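Local coordinates for putative protein (Aquifex aeolicus, PDB 1T6T) that is of unknown function but carries a Toprim domain related to that of RNase M5, so it probably acts on nucleic acid, at residues B[33-37]-B[38-42]; B[44-48]-B[49-53]. One frame throughout, in Å; residues are numbered along the deposited sequence.

How the contacts relate
Following the chain from its N terminus, strand 23-26 leads into helix 29-36, and contact 1 (33-37 with 38-42) closes the turn in which that helix ends. The chain then runs straight into strand 43-45, which lies beside strand 23-26 at one edge of the parallel sheet, completing a beta-alpha-beta unit. Contact 2 (44-48 with 49-53) opens where this strand finishes and closes the turn that leads into helix 51-58. The two are in series, neither enclosing nor crossing the other, with centres about 18 Å apart. Contact 1 thus handles a helix-to-strand passage and contact 2 the strand-to-helix passage that follows, all within the Toprim domain.

Contact 1 (B[33-37]-B[38-42]); sequences KALSK and FSIKN
A Schellman motif ends helix 29-36, and its two defining bonds run from I40 N to L35 O (3.1 Å) and from S39 N to S36 O (2.9 Å). S39 is the C-prime residue: its positive phi of 66° swings the chain out of the helical path and carries the amide of I40 back over the last turn. L35 O is held twice, because F38 N also donates to it at 3.0 Å. The two N-H groups come from opposite faces of the carbonyl plane, which restrains this oxygen from both sides. The S39 N to S36 O bond also closes a type I beta turn from S36 to S39.

As is usual in a Schellman ending, an apolar contact joins the residues on either side of the reversal. L35 CB lies 4.1 Å from I40 CB. The two side chains cross at a slant, with L35 CD2 just reaching I40 CD1. Both are buried: L15 of helix 8-18 and I24 of strand 23-26 touch each of them, which places this apolar pair between helix 8-18 and the sheet. The F38 ring turns its edge to the helix, its CD2 lying 3.4 Å from A34 O near the ring plane, while I12 and I112 also pack on the ring.

On the outer side, S36 OG accepts a hydrogen bond from K41 NZ at 2.9 Å. Two factors bring the groups together. S36 OG stands opposite its own backbone N (chi1 -177°), and the lysine chain folds back through bends at chi2 and chi3, laying its CD alongside the hydroxyl oxygen. A water bridges the outer side of the turn, donating to K37 O and pairing with S39 OG at 2.7 Å.

Contact 2 (B[44-48]-B[49-53]); sequences IDLSG and KRYAD
The ammonium group of K49 reaches back to the end of strand 43-45, where its chief acceptor is D45 O. NZ lies 2.7 Å from that oxygen, in the carbonyl plane, with a C=O...N angle of 157°. A second and weaker bond, part of a salt bridge, joins NZ to D45 OD1 at 3.1 Å. Water supplies a third acceptor and also donates to S47 O, so that one solvent molecule ties the lysine to the turn it spans. The K49 chain is extended as far as CE and bends only at chi4 (64°), which turns NZ toward these oxygens. Its aliphatic part crosses I44 at about a right angle, with CE 4.0 Å from I44 CG2. The charge of D45 probably helps to hold the ammonium, while K29 and K32 of helix 29-36 also touch the aspartate side chain.

The backbone that the lysine spans makes a type II beta turn from L46 to K49, closed by K49 N donating to L46 O at 2.9 Å. G48 takes the positive-phi place (91°), where a CB would jam against the preceding carbonyl oxygen. From the first position of the turn, L46 sends CD2 to the edge of the Y51 ring, 4.1 Å from CE1.

D53 OD2 accepts from R50 N at 2.8 Å, above the carboxylate plane, and D53 N returns a bond to R50 O. The other carboxylate oxygen, OD1, forms a salt bridge with R50 NH2 of the second subunit. S47 OG hydrogen-bonds Y51 OH of the second subunit, and Y51 OH bonds S47 OG of that subunit in return. The whole is a strand-turn-helix connection of the Toprim domain's parallel alpha/beta fold, placed here at the dimer interface.

Contact 1 (B[33-37]-B[38-42])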
loop_
_atom_site.group_PDB
_atom_site.type_symbol
_atom_site.label_atom_id
_atom_site.label_comp_id
_atom_site.label_asym_id
_atom_site.label_seq_id
_atom_site.Cartn_x
_atom_site.Cartn_y
_atom_site.Cartn_z
ATOM N N LYS B 33 -6.503 -1.013 12.964
ATOM C CA LYS B 33 -7.022 -0.300 14.128
ATOM C C LYS B 33 -8.546 -0.253 14.117
ATOM O O LYS B 33 -9.188 -0.408 15.156
ATOM C CB LYS B 33 -6.453 1.122 14.180
ATOM C CG LYS B 33 -5.001 1.168 14.619
ATOM C CD LYS B 33 -4.471 2.591 14.693
ATOM C CE LYS B 33 -3.137 2.635 15.431
ATOM N NZ LYS B 33 -2.134 1.706 14.839
ATOM N N ALA B 34 -9.120 -0.044 12.938
ATOM C CA ALA B 34 -10.570 0.012 12.797
ATOM C C ALA B 34 -11.197 -1.314 13.227
ATOM O O ALA B 34 -12.234 -1.339 13.896
ATOM C CB ALA B 34 -10.942 0.329 11.351
ATOM N N LEU B 35 -10.568 -2.421 12.838
ATOM C CA LEU B 35 -11.072 -3.741 13.202
ATOM C C LEU B 35 -10.910 -4.004 14.694
ATOM O O LEU B 35 -11.752 -4.655 15.317
ATOM C CB LEU B 35 -10.336 -4.824 12.408
ATOM C CG LEU B 35 -10.689 -4.856 10.917
ATOM C CD1 LEU B 35 -9.711 -5.750 10.159
ATOM C CD2 LEU B 35 -12.126 -5.343 10.755
ATOM N N SER B 36 -9.824 -3.492 15.263
ATOM C CA SER B 36 -9.541 -3.676 16.677
ATOM C C SER B 36 -10.655 -3.092 17.548
ATOM O O SER B 36 -10.951 -3.613 18.621
ATOM C CB SER B 36 -8.204 -3.014 17.028
ATOM O OG SER B 36 -7.872 -3.234 18.388
ATOM N N LYS B 37 -11.273 -2.014 17.079
ATOM C CA LYS B 37 -12.354 -1.378 17.828
ATOM C C LYS B 37 -13.549 -2.307 18.011
ATOM O O LYS B 37 -14.332 -2.142 18.946
ATOM C CB LYS B 37 -12.797 -0.096 17.123
ATOM C CG LYS B 37 -11.722 0.977 17.098
ATOM C CD LYS B 37 -12.250 2.284 16.531
ATOM C CE LYS B 37 -11.179 3.361 16.572
ATOM N NZ LYS B 37 -10.667 3.565 17.953
ATOM N N PHE B 38 -13.683 -3.280 17.115
ATOM C CA PHE B 38 -14.775 -4.244 17.179
ATOM C C PHE B 38 -14.283 -5.559 17.775
ATOM O O PHE B 38 -14.922 -6.596 17.631
ATOM C CB PHE B 38 -15.347 -4.478 15.779
ATOM C CG PHE B 38 -16.042 -3.277 15.207
ATOM C CD1 PHE B 38 -17.344 -2.968 15.585
ATOM C CD2 PHE B 38 -15.382 -2.436 14.316
ATOM C CE1 PHE B 38 -17.983 -1.833 15.084
ATOM C CE2 PHE B 38 -16.009 -1.299 13.809
ATOM C CZ PHE B 38 -17.314 -0.997 14.195
ATOM N N SER B 39 -13.143 -5.494 18.454
ATOM C CA SER B 39 -12.539 -6.658 19.090
ATOM C C SER B 39 -12.069 -7.725 18.105
ATOM O O SER B 39 -12.015 -8.909 18.434
ATOM C CB SER B 39 -13.505 -7.272 20.107
ATOM O OG SER B 39 -13.752 -6.358 21.166
ATOM N N ILE B 40 -11.745 -7.304 16.890
ATOM C CA ILE B 40 -11.228 -8.225 15.886
ATOM C C ILE B 40 -9.732 -7.929 15.872
ATOM O O ILE B 40 -9.289 -6.912 15.333
ATOM C CB ILE B 40 -11.864 -7.972 14.504
ATOM C CG1 ILE B 40 -13.371 -8.263 14.580
ATOM C CG2 ILE B 40 -11.213 -8.877 13.456
ATOM C CD1 ILE B 40 -14.133 -7.982 13.297
ATOM N N LYS B 41 -8.964 -8.828 16.482
ATOM C CA LYS B 41 -7.523 -8.662 16.632
ATOM C C LYS B 41 -6.593 -9.508 15.759
ATOM O O LYS B 41 -5.444 -9.126 15.543
ATOM C CB LYS B 41 -7.159 -8.903 18.099
ATOM C CG LYS B 41 -7.953 -8.054 19.087
ATOM C CD LYS B 41 -7.576 -6.588 18.981
ATOM C CE LYS B 41 -6.114 -6.371 19.355
ATOM N NZ LYS B 41 -5.702 -4.940 19.256
ATOM N N ASN B 42 -7.074 -10.646 15.270
ATOM C CA ASN B 42 -6.247 -11.531 14.454
ATOM C C ASN B 42 -6.147 -10.956 13.047
ATOM O O ASN B 42 -6.699 -11.498 12.090
ATOM C CB ASN B 42 -6.860 -12.938 14.443
ATOM C CG ASN B 42 -5.938 -13.978 13.834
ATOM O OD1 ASN B 42 -4.724 -13.779 13.746
ATOM N ND2 ASN B 42 -6.510 -15.105 13.423
HETATM O O HOH W 1 -15.387 -4.307 20.776
#

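Contact 2 (B[44-48]-B[49-53])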
loop_
_atom_site.group_PDB
_atom_site.type_symbol
_atom_site.label_atom_id
_atom_site.label_comp_id
_atom_site.label_asym_id
_atom_site.label_seq_id
_atom_site.Cartn_x
_atom_site.Cartn_y
_atom_site.Cartn_z
ATOM N N ILE B 44 -3.411 -8.906 10.126
ATOM C CA ILE B 44 -2.058 -8.559 9.707
ATOM C C ILE B 44 -2.175 -7.453 8.671
ATOM O O ILE B 44 -2.952 -7.572 7.720
ATOM C CB ILE B 44 -1.316 -9.744 9.039
ATOM C CG1 ILE B 44 -1.052 -10.849 10.064
ATOM C CG2 ILE B 44 0.011 -9.255 8.434
ATOM C CD1 ILE B 44 -0.372 -12.066 9.469
ATOM N N ASP B 45 -1.425 -6.376 8.865
ATOM C CA ASP B 45 -1.435 -5.278 7.901
ATOM C C ASP B 45 -0.227 -5.457 6.985
ATOM O O ASP B 45 0.895 -5.665 7.451
ATOM C CB ASP B 45 -1.419 -3.918 8.619
ATOM C CG ASP B 45 -0.295 -3.785 9.637
ATOM O OD1 ASP B 45 0.030 -4.771 10.330
ATOM O OD2 ASP B 45 0.249 -2.669 9.758
ATOM N N LEU B 46 -0.471 -5.391 5.680
ATOM C CA LEU B 46 0.561 -5.606 4.670
ATOM C C LEU B 46 1.597 -4.496 4.466
ATOM O O LEU B 46 2.769 -4.781 4.225
ATOM C CB LEU B 46 -0.116 -5.922 3.331
ATOM C CG LEU B 46 0.728 -6.489 2.189
ATOM C CD1 LEU B 46 1.292 -7.851 2.580
ATOM C CD2 LEU B 46 -0.140 -6.614 0.943
ATOM N N SER B 47 1.182 -3.238 4.548
ATOM C CA SER B 47 2.131 -2.149 4.338
ATOM C C SER B 47 3.322 -2.278 5.278
ATOM O O SER B 47 3.158 -2.485 6.480
ATOM C CB SER B 47 1.455 -0.792 4.544
ATOM O OG SER B 47 2.363 0.262 4.252
ATOM N N GLY B 48 4.523 -2.165 4.722
ATOM C CA GLY B 48 5.718 -2.284 5.534
ATOM C C GLY B 48 6.225 -3.714 5.605
ATOM O O GLY B 48 7.191 -4.003 6.312
ATOM N N LYS B 49 5.568 -4.618 4.881
ATOM C CA LYS B 49 5.981 -6.018 4.859
ATOM C C LYS B 49 6.161 -6.530 3.430
ATOM O O LYS B 49 5.525 -6.036 2.499
ATOM C CB LYS B 49 4.939 -6.904 5.560
ATOM C CG LYS B 49 4.637 -6.533 7.011
ATOM C CD LYS B 49 3.681 -7.550 7.639
ATOM C CE LYS B 49 3.426 -7.265 9.117
ATOM N NZ LYS B 49 2.735 -5.967 9.350
ATOM N N ARG B 50 7.048 -7.507 3.254
ATOM C CA ARG B 50 7.235 -8.123 1.942
ATOM C C ARG B 50 6.062 -9.095 1.872
ATOM O O ARG B 50 5.582 -9.551 2.910
ATOM C CB ARG B 50 8.544 -8.910 1.890
ATOM C CG ARG B 50 9.779 -8.074 2.156
ATOM C CD ARG B 50 10.983 -8.959 2.400
ATOM N NE ARG B 50 12.181 -8.181 2.700
ATOM C CZ ARG B 50 13.346 -8.715 3.050
ATOM N NH1 ARG B 50 13.471 -10.035 3.144
ATOM N NH2 ARG B 50 14.386 -7.933 3.304
ATOM N N TYR B 51 5.589 -9.413 0.672
ATOM C CA TYR B 51 4.471 -10.338 0.568
ATOM C C TYR B 51 4.878 -11.659 1.216
ATOM O O TYR B 51 4.076 -12.299 1.896
ATOM C CB TYR B 51 4.082 -10.566 -0.898
ATOM C CG TYR B 51 3.814 -9.291 -1.670
ATOM C CD1 TYR B 51 3.074 -8.254 -1.108
ATOM C CD2 TYR B 51 4.300 -9.125 -2.967
ATOM C CE1 TYR B 51 2.825 -7.081 -1.815
ATOM C CE2 TYR B 51 4.056 -7.958 -3.683
ATOM C CZ TYR B 51 3.318 -6.939 -3.101
ATOM O OH TYR B 51 3.081 -5.778 -3.802
ATOM N N ALA B 52 6.136 -12.049 1.022
ATOM C CA ALA B 52 6.652 -13.290 1.593
ATOM C C ALA B 52 6.676 -13.266 3.120
ATOM O O ALA B 52 6.663 -14.320 3.758
ATOM C CB ALA B 52 8.059 -13.578 1.053
ATOM N N ASP B 53 6.724 -12.072 3.713
ATOM C CA ASP B 53 6.730 -11.968 5.172
ATOM C C ASP B 53 5.413 -12.507 5.729
ATOM O O ASP B 53 5.388 -13.129 6.791
ATOM C CB ASP B 53 6.908 -10.515 5.641
ATOM C CG ASP B 53 8.313 -9.974 5.397
ATOM O OD1 ASP B 53 9.263 -10.775 5.274
ATOM O OD2 ASP B 53 8.470 -8.733 5.353
HETATM O O HOH W 2 4.209 -3.538 8.784
#